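Local coordinates for putative glycyl-glycine endopeptidase lytM (Ruminococcus gnavus, PDB 3NYY), which is a putative glycyl-glycine endopeptidase, probably a metalloenzyme of peptidase family M23 that cleaves peptide cross-bridges of bacterial cell walls, at residues P95-L100 / A244-V249; Y139-S144 / L196-D201; Y175-S180 / P214-L219. All blocks are in the same frame, centred on the assembly; numbering follows the deposited sequence. Where two conformers were deposited one is given.

Contact 1. Residues P95-L100 / A244-V249; sequences PIPQSL and ARIKCV
R245 and the extended chain at I96 and P97 form the tight end of a short parallel strand pairing. The R245 side chain bends at its third torsion (chi3 73°), which brings the edge of the guanidinium group to two successive carbonyls: NE donates to I96 O at 2.9 Å and NH2 to P97 O, also at 2.9 Å. Both donors stand above the carbonyl planes rather than in them, NE by 39°. I96 O also receives a weak bond from a water that accepts from I246 N. With a further bond from NH2 to D105 O, the guanidinium is held by three carbonyl oxygens, and P97 O has a second donor in Y250 OH.

Next to this, P97 CB and CG rest on C248 SG, 3.5 Å from CB, and on I246 CG2. The backbone then settles into parallel pairing: Q98 N donates to I246 O (2.7 Å), and Q98 O takes C248 N (3.0 Å). The Q98 side chain adds a bond of its own, NE2 reaching back to R245 O at 3.1 Å in a nearly straight line (161°), with the carbonyl close to the amide plane.

The solvent end is looser, its residues largely exposed. K247 lies alongside Q98, its CG 3.6 Å from Q98 CD, but its amine leads away. Past the L100 N to C248 O bond, the L100 side chain crosses that of K247 at about a right angle, CG 3.8 Å from K247 CB; V249 CG2 touches L100 CB more lightly.

The inner end belongs to the rest of the fold: I96 and P97 pack on strand 141-143, P95 and I96 on strand 216-225, and P95 shares a backbone hydrogen bond with V143.

Contact 2. Residues Y139-S144 / L196-D201; sequences YYPVVS and LGYMGD
A classic beta bulge, in which L196 and G197 of one strand both face V142 of the other, marks this antiparallel pairing at one edge of a three-stranded sheet. V142 O is the shared acceptor: L196 N reaches it at 2.8 Å, lying in the carbonyl plane, whereas G197 N makes only a weak bond at 3.4 Å. V142 N answers with G197 O at 2.9 Å. Beyond the non-hydrogen-bonded pair P141 and Y198, M199 N donates to Y140 O at 2.8 Å and an almost straight 169°, and a water spans Y140 N and M199 O.

The side chains pack alongside the backbone bonds. M199, present as selenomethionine, runs beside Y140; CG stands opposite the backbone N (chi1 -171°), and a bend at the last torsion folds CE back to Y140 CB (4.0 Å). SE lies obliquely to the Y140 ring, 4.7 Å from its centroid, in a Met-aromatic contact. V142 CG2 lies 3.6 Å from M199 N. At the other end L196 CD1 rests against S144 CA, 3.7 Å away, while P141 CB touches Y198 CE2.

Every direct hydrogen bond between the two segments is thus backbone to backbone. In this buried setting V142 O takes two N-H groups, one weakly, and Y140 O takes one, while the side chains contribute contacts without directional bonds.

Contact 3. Residues Y175-S180 / P214-L219; sequences YAHLDS and PVHLHL
H177 packs its CD2 against the H216 ring and against CB of H218, the two histidines of an HxH motif typical of the M23 peptidases, where strand 172-178 turns a corner beside strand 216-225. The strands are antiparallel: A176 N donates to H218 O at 2.9 Å, in the carbonyl plane, and H218 N returns a weak bond to A176 O. A water is held by A176 O and H216 O where the two segments diverge.

H177 can be followed outward. Its CB lies 3.8 Å from H216 O. CG stands anti to the carbonyl carbon (chi1 -51°), which carries the ring toward H216, 4.0 Å from CG to H216 CE1. CD2 makes the closest approach, 3.4 Å from H216 NE2. ND1 bonds the carbonyl oxygen of S202. NE2, at the tip, gives a weak bond to a water that also sits 2.7 Å from H216 NE2. The H177 and H216 rings meet obliquely, planes at 37°. F213 meets the H177 ring edge-to-face, and F115 of the second subunit does the same for H216. By analogy with M23 relatives, H218 and D129, joined through ND1 and OD1, are probable metal ligands, and H177 and H216 probable catalytic histidines.

The face carrying Y175 and L219 is mainly apolar, with Y175 OH bonded to M145 N. L219 CD1 lies over the Y175 ring, 4.0 Å from its centroid, in a CH-pi contact. H216 itself is held by its ND1, which donates to P214 O at 2.9 Å with the acceptor nearly in the ring plane.

Contacts 2 and 3 are directly joined, their centres about 7 Å apart: Y198 O probably accepts from D179 N at 2.8 Å, Y198 N probably donates to S180 O at 3.0 Å, and M199 CG packs 3.5 Å from H216 C, behind the likely active site. Contact 1 lies about 11 Å from contact 2, centre to centre, and is tied to it by a probable hydrogen bond from V143 N to P95 O (2.8 Å) and by I96 CD1 against M199 CE. Its centre is about 17 Å from that of contact 3, yet P95 CB still touches L217 CD2 at 3.8 Å. M199 and L217 thus connect the peripheral strand pair to the histidine site.

Contact 1. Residues P95-L100 / A244-V249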
ATOM      1  N   PRO A  95       0.350   0.005 -15.891  1.00 10.54           N
ATOM      2  CA  PRO A  95       1.036   1.242 -16.257  1.00 11.02           C
ATOM      3  C   PRO A  95       2.566   1.254 -16.115  1.00 13.61           C
ATOM      4  O   PRO A  95       3.204   2.180 -16.615  1.00 13.43           O
ATOM      5  CB  PRO A  95       0.407   2.253 -15.306  1.00 10.82           C
ATOM      6  CG  PRO A  95       0.030   1.443 -14.115  1.00 10.30           C
ATOM      7  CD  PRO A  95      -0.496   0.185 -14.714  1.00 10.19           C
ATOM      8  N   ILE A  96       3.127   0.253 -15.446  1.00 12.39           N
ATOM      9  CA  ILE A  96       4.581   0.192 -15.249  1.00 11.10           C
ATOM     10  C   ILE A  96       5.129  -1.000 -16.032  1.00 12.25           C
ATOM     11  O   ILE A  96       4.700  -2.138 -15.807  1.00 14.09           O
ATOM     12  CB  ILE A  96       4.992   0.050 -13.804  1.00 11.65           C
ATOM     13  CG1 ILE A  96       4.271   1.056 -12.902  1.00 12.35           C
ATOM     14  CG2 ILE A  96       6.546   0.264 -13.679  1.00 13.55           C
ATOM     15  CD1 ILE A  96       4.355   2.526 -13.331  1.00 14.86           C
ATOM     16  N   PRO A  97       6.060  -0.744 -16.966  1.00 13.58           N
ATOM     17  CA  PRO A  97       6.650  -1.842 -17.714  1.00 14.86           C
ATOM     18  C   PRO A  97       7.489  -2.760 -16.867  1.00 16.87           C
ATOM     19  O   PRO A  97       7.922  -2.370 -15.764  1.00 15.61           O
ATOM     20  CB  PRO A  97       7.554  -1.133 -18.750  1.00 15.55           C
ATOM     21  CG  PRO A  97       7.052   0.211 -18.875  1.00 19.37           C
ATOM     22  CD  PRO A  97       6.521   0.558 -17.480  1.00 16.63           C
ATOM     23  N   GLN A  98       7.715  -3.976 -17.368  1.00 16.80           N
ATOM     24  CA  GLN A  98       8.713  -4.869 -16.761  1.00 19.50           C
ATOM     25  C   GLN A  98      10.043  -4.621 -17.484  1.00 19.75           C
ATOM     26  O   GLN A  98      10.083  -4.256 -18.673  1.00 19.57           O
ATOM     27  CB  GLN A  98       8.293  -6.338 -16.820  1.00 20.79           C
ATOM     28  CG  GLN A  98       7.931  -6.866 -18.183  1.00 25.60           C
ATOM     29  CD  GLN A  98       7.649  -8.385 -18.159  1.00 34.72           C
ATOM     30  OE1 GLN A  98       8.539  -9.175 -17.838  1.00 35.87           O
ATOM     31  NE2 GLN A  98       6.419  -8.784 -18.517  1.00 32.05           N
ATOM     32  N   SER A  99      11.142  -4.824 -16.768  1.00 21.42           N
ATOM     33  CA  SER A  99      12.474  -4.597 -17.305  0.50 22.44           C
ATOM     34  C   SER A  99      12.967  -5.765 -18.177  1.00 24.72           C
ATOM     35  O   SER A  99      12.920  -6.912 -17.756  1.00 27.21           O
ATOM     36  CB  SER A  99      13.469  -4.346 -16.167  0.50 23.31           C
ATOM     37  OG  SER A  99      14.786  -4.194 -16.666  0.50 29.54           O
ATOM     38  N   LEU A 100      13.415  -5.454 -19.399  1.00 29.24           N
ATOM     39  CA  LEU A 100      14.053  -6.445 -20.299  1.00 31.85           C
ATOM     40  C   LEU A 100      15.493  -6.672 -19.867  1.00 37.01           C
ATOM     41  O   LEU A 100      16.010  -7.781 -19.988  1.00 38.95           O
ATOM     42  CB  LEU A 100      14.060  -5.966 -21.762  1.00 31.30           C
ATOM     43  CG  LEU A 100      12.793  -6.255 -22.558  1.00 29.34           C
ATOM     44  CD1 LEU A 100      12.781  -5.479 -23.889  1.00 30.55           C
ATOM     45  CD2 LEU A 100      12.620  -7.770 -22.795  1.00 28.41           C
ATOM     46  N   ALA A 244       0.033  -8.186 -17.186  1.00 14.78           N
ATOM     47  CA  ALA A 244       0.116  -7.593 -18.518  1.00 14.39           C
ATOM     48  C   ALA A 244       1.059  -6.395 -18.467  1.00 15.29           C
ATOM     49  O   ALA A 244       0.675  -5.235 -18.654  1.00 15.77           O
ATOM     50  CB  ALA A 244      -1.273  -7.191 -19.026  1.00 14.69           C
ATOM     51  N   ARG A 245       2.315  -6.671 -18.187  1.00 17.10           N
ATOM     52  CA  ARG A 245       3.340  -5.619 -18.151  1.00 18.73           C
ATOM     53  C   ARG A 245       4.109  -5.631 -19.470  1.00 18.38           C
ATOM     54  O   ARG A 245       4.643  -6.661 -19.898  1.00 22.91           O
ATOM     55  CB  ARG A 245       4.248  -5.814 -16.949  1.00 19.24           C
ATOM     56  CG  ARG A 245       3.513  -5.449 -15.674  1.00 17.94           C
ATOM     57  CD  ARG A 245       4.332  -5.579 -14.402  1.00 22.52           C
ATOM     58  NE  ARG A 245       5.344  -4.532 -14.262  1.00 19.99           N
ATOM     59  CZ  ARG A 245       6.255  -4.487 -13.287  1.00 24.05           C
ATOM     60  NH1 ARG A 245       6.296  -5.439 -12.353  1.00 28.34           N
ATOM     61  NH2 ARG A 245       7.128  -3.481 -13.251  1.00 22.08           N
ATOM     62  N   ILE A 246       4.125  -4.490 -20.145  1.00 15.79           N
ATOM     63  CA  ILE A 246       4.886  -4.344 -21.380  1.00 16.22           C
ATOM     64  C   ILE A 246       6.386  -4.444 -21.046  1.00 16.10           C
ATOM     65  O   ILE A 246       6.802  -4.098 -19.935  1.00 16.64           O
ATOM     66  CB  ILE A 246       4.459  -3.063 -22.135  1.00 17.80           C
ATOM     67  CG1 ILE A 246       4.848  -3.168 -23.605  1.00 22.14           C
ATOM     68  CG2 ILE A 246       5.073  -1.866 -21.502  1.00 17.82           C
ATOM     69  CD1 ILE A 246       4.315  -2.010 -24.411  1.00 19.77           C
ATOM     70  N   LYS A 247       7.169  -5.035 -21.938  1.00 18.31           N
ATOM     71  CA  LYS A 247       8.591  -5.273 -21.723  1.00 21.63           C
ATOM     72  C   LYS A 247       9.385  -4.147 -22.351  1.00 23.32           C
ATOM     73  O   LYS A 247       9.186  -3.821 -23.532  1.00 25.09           O
ATOM     74  CB  LYS A 247       9.000  -6.598 -22.351  1.00 23.43           C
ATOM     75  CG  LYS A 247       8.416  -7.815 -21.664  1.00 26.73           C
ATOM     76  CD  LYS A 247       8.648  -9.079 -22.509  1.00 29.88           C
ATOM     77  CE  LYS A 247       8.125 -10.326 -21.769  1.00 35.85           C
ATOM     78  NZ  LYS A 247       8.011 -11.565 -22.628  1.00 33.34           N
ATOM     79  N   CYS A 248      10.280  -3.555 -21.567  1.00 23.23           N
ATOM     80  CA  CYS A 248      11.042  -2.338 -21.947  0.50 22.73           C
ATOM     81  C   CYS A 248      12.459  -2.443 -21.414  1.00 26.30           C
ATOM     82  O   CYS A 248      12.655  -3.017 -20.349  1.00 23.79           O
ATOM     83  CB  CYS A 248      10.406  -1.068 -21.310  0.50 21.12           C
ATOM     84  SG  CYS A 248       8.851  -0.566 -21.987  0.50 20.76           S
ATOM     85  N   VAL A 249      13.434  -1.865 -22.127  1.00 28.33           N
ATOM     86  CA  VAL A 249      14.770  -1.678 -21.577  1.00 28.40           C
ATOM     87  C   VAL A 249      14.704  -0.388 -20.766  1.00 27.38           C
ATOM     88  O   VAL A 249      14.355   0.654 -21.320  1.00 27.03           O
ATOM     89  CB  VAL A 249      15.818  -1.536 -22.684  1.00 28.64           C
ATOM     90  CG1 VAL A 249      17.170  -1.239 -22.051  1.00 28.25           C
ATOM     91  CG2 VAL A 249      15.851  -2.822 -23.531  1.00 30.44           C
TER
HETATM   92  O   HOH W   1       3.288  -2.394 -18.355  1.00 14.28           O

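Contact 2. Residues Y139-S144 / L196-D201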
ATOM      1  N   TYR A 139      13.290   7.015 -13.390  1.00 14.92           N
ATOM      2  CA  TYR A 139      13.805   5.670 -13.611  1.00 16.60           C
ATOM      3  C   TYR A 139      12.752   4.680 -14.131  1.00 17.17           C
ATOM      4  O   TYR A 139      12.969   4.045 -15.155  1.00 18.13           O
ATOM      5  CB  TYR A 139      14.455   5.137 -12.337  1.00 16.85           C
ATOM      6  CG  TYR A 139      14.875   3.701 -12.426  1.00 19.22           C
ATOM      7  CD1 TYR A 139      16.036   3.321 -13.102  1.00 20.74           C
ATOM      8  CD2 TYR A 139      14.127   2.721 -11.825  1.00 16.86           C
ATOM      9  CE1 TYR A 139      16.415   1.980 -13.187  1.00 25.17           C
ATOM     10  CE2 TYR A 139      14.465   1.385 -11.916  1.00 21.91           C
ATOM     11  CZ  TYR A 139      15.634   1.020 -12.583  1.00 21.22           C
ATOM     12  OH  TYR A 139      15.949  -0.318 -12.635  1.00 25.05           O
ATOM     13  N   TYR A 140      11.627   4.560 -13.426  1.00 14.46           N
ATOM     14  CA  TYR A 140      10.521   3.727 -13.883  1.00 12.75           C
ATOM     15  C   TYR A 140       9.739   4.431 -14.982  1.00 13.12           C
ATOM     16  O   TYR A 140       9.180   5.510 -14.762  1.00 13.51           O
ATOM     17  CB  TYR A 140       9.534   3.411 -12.746  1.00 11.78           C
ATOM     18  CG  TYR A 140      10.013   2.507 -11.669  1.00 14.49           C
ATOM     19  CD1 TYR A 140      10.745   3.022 -10.598  1.00 17.74           C
ATOM     20  CD2 TYR A 140       9.755   1.152 -11.731  1.00 14.73           C
ATOM     21  CE1 TYR A 140      11.191   2.187  -9.586  1.00 19.87           C
ATOM     22  CE2 TYR A 140      10.201   0.303 -10.721  1.00 13.27           C
ATOM     23  CZ  TYR A 140      10.906   0.829  -9.670  1.00 15.73           C
ATOM     24  OH  TYR A 140      11.326  -0.063  -8.678  1.00 19.18           O
ATOM     25  N   PRO A 141       9.664   3.841 -16.193  1.00 11.74           N
ATOM     26  CA  PRO A 141       8.739   4.416 -17.169  1.00 12.44           C
ATOM     27  C   PRO A 141       7.284   4.226 -16.750  1.00 12.52           C
ATOM     28  O   PRO A 141       6.977   3.306 -15.973  1.00 12.64           O
ATOM     29  CB  PRO A 141       9.015   3.632 -18.456  1.00 11.97           C
ATOM     30  CG  PRO A 141      10.169   2.709 -18.135  1.00 14.74           C
ATOM     31  CD  PRO A 141      10.305   2.616 -16.689  1.00 11.78           C
ATOM     32  N   VAL A 142       6.431   5.109 -17.248  1.00 12.50           N
ATOM     33  CA  VAL A 142       4.978   5.048 -17.088  1.00 11.01           C
ATOM     34  C   VAL A 142       4.413   5.017 -18.496  1.00 12.55           C
ATOM     35  O   VAL A 142       4.711   5.885 -19.314  1.00 12.62           O
ATOM     36  CB  VAL A 142       4.460   6.233 -16.266  1.00 11.02           C
ATOM     37  CG1 VAL A 142       2.939   6.231 -16.257  1.00  9.39           C
ATOM     38  CG2 VAL A 142       5.051   6.173 -14.802  1.00 11.12           C
ATOM     39  N   VAL A 143       3.631   3.967 -18.785  1.00 12.71           N
ATOM     40  CA  VAL A 143       3.006   3.773 -20.067  1.00 10.72           C
ATOM     41  C   VAL A 143       1.500   3.816 -19.941  1.00 12.41           C
ATOM     42  O   VAL A 143       0.918   3.581 -18.871  1.00 10.57           O
ATOM     43  CB  VAL A 143       3.430   2.451 -20.717  1.00 12.63           C
ATOM     44  CG1 VAL A 143       4.938   2.420 -20.902  1.00 13.26           C
ATOM     45  CG2 VAL A 143       2.914   1.234 -19.934  1.00 11.61           C
ATOM     46  N   SER A 144       0.847   4.145 -21.040  1.00 12.80           N
ATOM     47  CA  SER A 144      -0.599   4.297 -21.060  1.00 11.97           C
ATOM     48  C   SER A 144      -1.243   2.924 -20.956  1.00 11.08           C
ATOM     49  O   SER A 144      -0.930   2.020 -21.721  1.00 12.12           O
ATOM     50  CB  SER A 144      -1.069   4.927 -22.365  1.00 13.15           C
ATOM     51  OG  SER A 144      -2.474   5.258 -22.318  1.00 13.13           O
ATOM     52  N   LEU A 196       4.212   7.541 -21.519  1.00 12.03           N
ATOM     53  CA  LEU A 196       3.646   8.820 -21.087  1.00 10.88           C
ATOM     54  C   LEU A 196       4.661   9.701 -20.348  1.00 12.05           C
ATOM     55  O   LEU A 196       4.510  10.929 -20.348  1.00 12.63           O
ATOM     56  CB  LEU A 196       2.416   8.615 -20.186  1.00 13.62           C
ATOM     57  CG  LEU A 196       1.221   7.905 -20.824  1.00 12.59           C
ATOM     58  CD1 LEU A 196       0.032   7.721 -19.806  1.00 13.18           C
ATOM     59  CD2 LEU A 196       0.778   8.595 -22.161  1.00 14.49           C
ATOM     60  N   GLY A 197       5.665   9.102 -19.696  1.00 11.34           N
ATOM     61  CA  GLY A 197       6.646   9.856 -18.926  1.00 10.99           C
ATOM     62  C   GLY A 197       7.344   8.898 -17.977  1.00 11.85           C
ATOM     63  O   GLY A 197       7.312   7.692 -18.201  1.00 12.70           O
ATOM     64  N   TYR A 198       8.007   9.452 -16.964  1.00 13.37           N
ATOM     65  CA  TYR A 198       8.728   8.658 -15.971  1.00 12.41           C
ATOM     66  C   TYR A 198       8.221   8.976 -14.616  1.00 13.21           C
ATOM     67  O   TYR A 198       7.927  10.143 -14.289  1.00 11.27           O
ATOM     68  CB  TYR A 198      10.250   8.891 -16.023  1.00 13.28           C
ATOM     69  CG  TYR A 198      10.815   8.330 -17.313  1.00 14.10           C
ATOM     70  CD1 TYR A 198      10.773   9.091 -18.488  1.00 18.44           C
ATOM     71  CD2 TYR A 198      11.334   7.048 -17.363  1.00 19.54           C
ATOM     72  CE1 TYR A 198      11.258   8.575 -19.673  1.00 20.71           C
ATOM     73  CE2 TYR A 198      11.816   6.531 -18.558  1.00 18.96           C
ATOM     74  CZ  TYR A 198      11.770   7.284 -19.694  1.00 23.59           C
ATOM     75  OH  TYR A 198      12.267   6.740 -20.880  1.00 26.58           O
HETATM   76  N   MSE A 199       8.103   7.909 -13.821  1.00 12.46           N
HETATM   77  CA  MSE A 199       7.592   7.988 -12.449  1.00 12.22           C
HETATM   78  C   MSE A 199       8.450   8.964 -11.638  1.00 13.09           C
HETATM   79  O   MSE A 199       9.690   8.913 -11.704  1.00 12.78           O
HETATM   80  CB  MSE A 199       7.647   6.636 -11.793  1.00 13.57           C
HETATM   81  CG  MSE A 199       6.938   6.573 -10.470  1.00 14.28           C
HETATM   82 SE   MSE A 199       7.281   4.937  -9.500  0.75  9.81          SE
HETATM   83  CE  MSE A 199       6.217   3.809 -10.552  1.00 15.37           C
ATOM     84  N   GLY A 200       7.815   9.845 -10.871  1.00 10.82           N
ATOM     85  CA  GLY A 200       8.567  10.797 -10.070  1.00 12.40           C
ATOM     86  C   GLY A 200       8.037  11.023  -8.667  1.00 13.23           C
ATOM     87  O   GLY A 200       7.305  10.195  -8.112  1.00 12.98           O
ATOM     88  N   ASP A 201       8.445  12.168  -8.112  1.00 12.39           N
ATOM     89  CA  ASP A 201       7.985  12.631  -6.818  1.00 15.23           C
ATOM     90  C   ASP A 201       7.613  14.083  -6.853  1.00 14.21           C
ATOM     91  O   ASP A 201       7.793  14.813  -5.871  1.00 19.05           O
ATOM     92  CB  ASP A 201       9.033  12.323  -5.739  1.00 14.08           C
ATOM     93  CG  ASP A 201      10.399  12.962  -5.996  1.00 18.32           C
ATOM     94  OD1 ASP A 201      10.547  13.822  -6.916  1.00 18.45           O
ATOM     95  OD2 ASP A 201      11.347  12.589  -5.249  1.00 22.37           O
TER
HETATM   96  O   HOH W   2      11.255   6.563 -11.255  1.00 13.66           O

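Contact 3. Residues Y175-S180 / P214-L219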
ATOM      1  N   TYR A 175      -2.601  10.181 -14.530  1.00 10.19           N
ATOM      2  CA  TYR A 175      -1.255   9.723 -14.146  1.00 10.34           C
ATOM      3  C   TYR A 175      -0.543  10.920 -13.550  1.00  9.73           C
ATOM      4  O   TYR A 175      -0.320  11.926 -14.238  1.00 10.14           O
ATOM      5  CB  TYR A 175      -0.483   9.205 -15.351  1.00 10.83           C
ATOM      6  CG  TYR A 175      -1.162   8.086 -16.117  1.00  9.24           C
ATOM      7  CD1 TYR A 175      -2.179   8.368 -17.038  1.00 12.03           C
ATOM      8  CD2 TYR A 175      -0.725   6.768 -16.000  1.00  9.03           C
ATOM      9  CE1 TYR A 175      -2.807   7.365 -17.775  1.00  7.74           C
ATOM     10  CE2 TYR A 175      -1.328   5.762 -16.729  1.00 12.07           C
ATOM     11  CZ  TYR A 175      -2.383   6.047 -17.611  1.00  8.27           C
ATOM     12  OH  TYR A 175      -2.999   4.980 -18.290  1.00  9.97           O
ATOM     13  N   ALA A 176      -0.161  10.829 -12.278  1.00  9.70           N
ATOM     14  CA  ALA A 176       0.362  11.973 -11.525  1.00  9.93           C
ATOM     15  C   ALA A 176       1.706  11.721 -10.818  1.00 10.07           C
ATOM     16  O   ALA A 176       2.173  10.580 -10.666  1.00 11.00           O
ATOM     17  CB  ALA A 176      -0.693  12.468 -10.504  1.00 11.84           C
ATOM     18  N   HIS A 177       2.346  12.850 -10.488  1.00 10.68           N
ATOM     19  CA  HIS A 177       3.650  12.957  -9.798  1.00 11.98           C
ATOM     20  C   HIS A 177       4.841  12.574 -10.658  1.00 11.14           C
ATOM     21  O   HIS A 177       5.928  12.300 -10.106  1.00 11.90           O
ATOM     22  CB  HIS A 177       3.649  12.192  -8.470  1.00 12.78           C
ATOM     23  CG  HIS A 177       2.493  12.538  -7.599  1.00 13.79           C
ATOM     24  ND1 HIS A 177       2.266  13.823  -7.159  1.00 15.13           N
ATOM     25  CD2 HIS A 177       1.444  11.800  -7.163  1.00 15.61           C
ATOM     26  CE1 HIS A 177       1.136  13.857  -6.465  1.00 17.84           C
ATOM     27  NE2 HIS A 177       0.615  12.646  -6.459  1.00 15.16           N
ATOM     28  N   LEU A 178       4.659  12.611 -11.989  1.00 10.44           N
ATOM     29  CA  LEU A 178       5.707  12.258 -12.940  1.00  9.74           C
ATOM     30  C   LEU A 178       6.944  13.184 -12.781  1.00 11.31           C
ATOM     31  O   LEU A 178       6.818  14.393 -12.474  1.00 12.36           O
ATOM     32  CB  LEU A 178       5.211  12.346 -14.398  1.00 10.96           C
ATOM     33  CG  LEU A 178       4.000  11.471 -14.758  1.00  9.67           C
ATOM     34  CD1 LEU A 178       3.519  11.841 -16.207  1.00 11.75           C
ATOM     35  CD2 LEU A 178       4.376   9.997 -14.673  1.00 13.44           C
ATOM     36  N   ASP A 179       8.111  12.643 -13.088  1.00 10.94           N
ATOM     37  CA  ASP A 179       9.342  13.439 -13.064  1.00 11.95           C
ATOM     38  C   ASP A 179       9.476  14.170 -14.382  1.00 12.86           C
ATOM     39  O   ASP A 179      10.056  15.273 -14.464  1.00 13.41           O
ATOM     40  CB  ASP A 179      10.550  12.524 -12.847  1.00 13.36           C
ATOM     41  CG  ASP A 179      11.841  13.302 -12.652  1.00 17.21           C
ATOM     42  OD1 ASP A 179      11.903  14.084 -11.667  1.00 17.74           O
ATOM     43  OD2 ASP A 179      12.780  13.125 -13.492  1.00 19.17           O
ATOM     44  N   SER A 180       8.962  13.559 -15.440  1.00 13.30           N
ATOM     45  CA  SER A 180       9.024  14.144 -16.758  1.00 10.64           C
ATOM     46  C   SER A 180       8.001  13.495 -17.659  1.00 11.58           C
ATOM     47  O   SER A 180       7.446  12.421 -17.319  1.00 12.00           O
ATOM     48  CB  SER A 180      10.418  13.933 -17.343  1.00 14.99           C
ATOM     49  OG  SER A 180      10.630  12.583 -17.690  1.00 14.45           O
ATOM     50  N   PRO A 214       7.820  10.237  -1.338  1.00 23.36           N
ATOM     51  CA  PRO A 214       8.424   9.119  -2.058  1.00 19.35           C
ATOM     52  C   PRO A 214       8.017   9.031  -3.522  1.00 16.05           C
ATOM     53  O   PRO A 214       6.937   9.489  -3.921  1.00 18.97           O
ATOM     54  CB  PRO A 214       7.858   7.881  -1.351  1.00 22.67           C
ATOM     55  CG  PRO A 214       7.460   8.370   0.002  1.00 25.11           C
ATOM     56  CD  PRO A 214       6.954   9.757  -0.237  1.00 24.88           C
ATOM     57  N   VAL A 215       8.889   8.419  -4.292  1.00 16.46           N
ATOM     58  CA  VAL A 215       8.627   8.221  -5.714  1.00 14.50           C
ATOM     59  C   VAL A 215       7.521   7.175  -5.868  1.00 14.50           C
ATOM     60  O   VAL A 215       7.581   6.074  -5.310  1.00 14.30           O
ATOM     61  CB  VAL A 215       9.903   7.812  -6.457  1.00 15.84           C
ATOM     62  CG1 VAL A 215       9.616   7.348  -7.890  1.00 16.07           C
ATOM     63  CG2 VAL A 215      10.905   9.000  -6.476  1.00 17.25           C
ATOM     64  N   HIS A 216       6.486   7.553  -6.617  1.00 12.70           N
ATOM     65  CA  HIS A 216       5.366   6.705  -6.898  1.00 11.53           C
ATOM     66  C   HIS A 216       4.572   7.271  -8.044  1.00 11.73           C
ATOM     67  O   HIS A 216       4.637   8.481  -8.352  1.00 13.30           O
ATOM     68  CB  HIS A 216       4.444   6.591  -5.667  1.00 11.73           C
ATOM     69  CG  HIS A 216       3.662   7.820  -5.340  1.00 12.67           C
ATOM     70  ND1 HIS A 216       4.220   8.989  -4.853  1.00 15.30           N
ATOM     71  CD2 HIS A 216       2.325   8.041  -5.415  1.00 13.92           C
ATOM     72  CE1 HIS A 216       3.253   9.887  -4.688  1.00 17.04           C
ATOM     73  NE2 HIS A 216       2.091   9.329  -4.994  1.00 15.05           N
ATOM     74  N   LEU A 217       3.825   6.376  -8.687  1.00 10.87           N
ATOM     75  CA  LEU A 217       2.812   6.810  -9.662  1.00  9.92           C
ATOM     76  C   LEU A 217       1.471   6.853  -8.960  1.00 12.29           C
ATOM     77  O   LEU A 217       1.028   5.843  -8.403  1.00 12.15           O
ATOM     78  CB  LEU A 217       2.653   5.809 -10.807  1.00 11.21           C
ATOM     79  CG  LEU A 217       1.507   6.108 -11.768  1.00 11.33           C
ATOM     80  CD1 LEU A 217       1.648   7.491 -12.547  1.00 10.04           C
ATOM     81  CD2 LEU A 217       1.346   4.930 -12.776  1.00 11.92           C
ATOM     82  N   HIS A 218       0.812   8.013  -8.956  1.00 10.43           N
ATOM     83  CA  HIS A 218      -0.586   8.034  -8.536  1.00 11.43           C
ATOM     84  C   HIS A 218      -1.441   7.828  -9.783  1.00 11.79           C
ATOM     85  O   HIS A 218      -1.337   8.611 -10.747  1.00 11.49           O
ATOM     86  CB  HIS A 218      -0.966   9.337  -7.823  1.00 11.07           C
ATOM     87  CG  HIS A 218      -2.426   9.437  -7.559  1.00 11.53           C
ATOM     88  ND1 HIS A 218      -3.000   8.898  -6.425  1.00 15.32           N
ATOM     89  CD2 HIS A 218      -3.440   9.937  -8.310  1.00 13.54           C
ATOM     90  CE1 HIS A 218      -4.318   9.080  -6.488  1.00 15.53           C
ATOM     91  NE2 HIS A 218      -4.610   9.735  -7.603  1.00 14.10           N
ATOM     92  N   LEU A 219      -2.293   6.801  -9.743  1.00 10.23           N
ATOM     93  CA  LEU A 219      -3.233   6.488 -10.846  1.00 10.47           C
ATOM     94  C   LEU A 219      -4.637   6.762 -10.365  1.00 12.20           C
ATOM     95  O   LEU A 219      -5.059   6.283  -9.302  1.00 12.47           O
ATOM     96  CB  LEU A 219      -3.108   5.041 -11.293  1.00 10.76           C
ATOM     97  CG  LEU A 219      -4.162   4.683 -12.385  1.00 17.41           C
ATOM     98  CD1 LEU A 219      -3.587   5.327 -13.741  1.00 16.72           C
ATOM     99  CD2 LEU A 219      -4.441   3.207 -12.435  1.00 20.60           C
TER
HETATM  100  O   HOH W   3       4.880   9.370 -10.967  1.00 11.48           O
HETATM  101  O   HOH W   4      -0.296  10.447  -4.266  1.00 21.65           O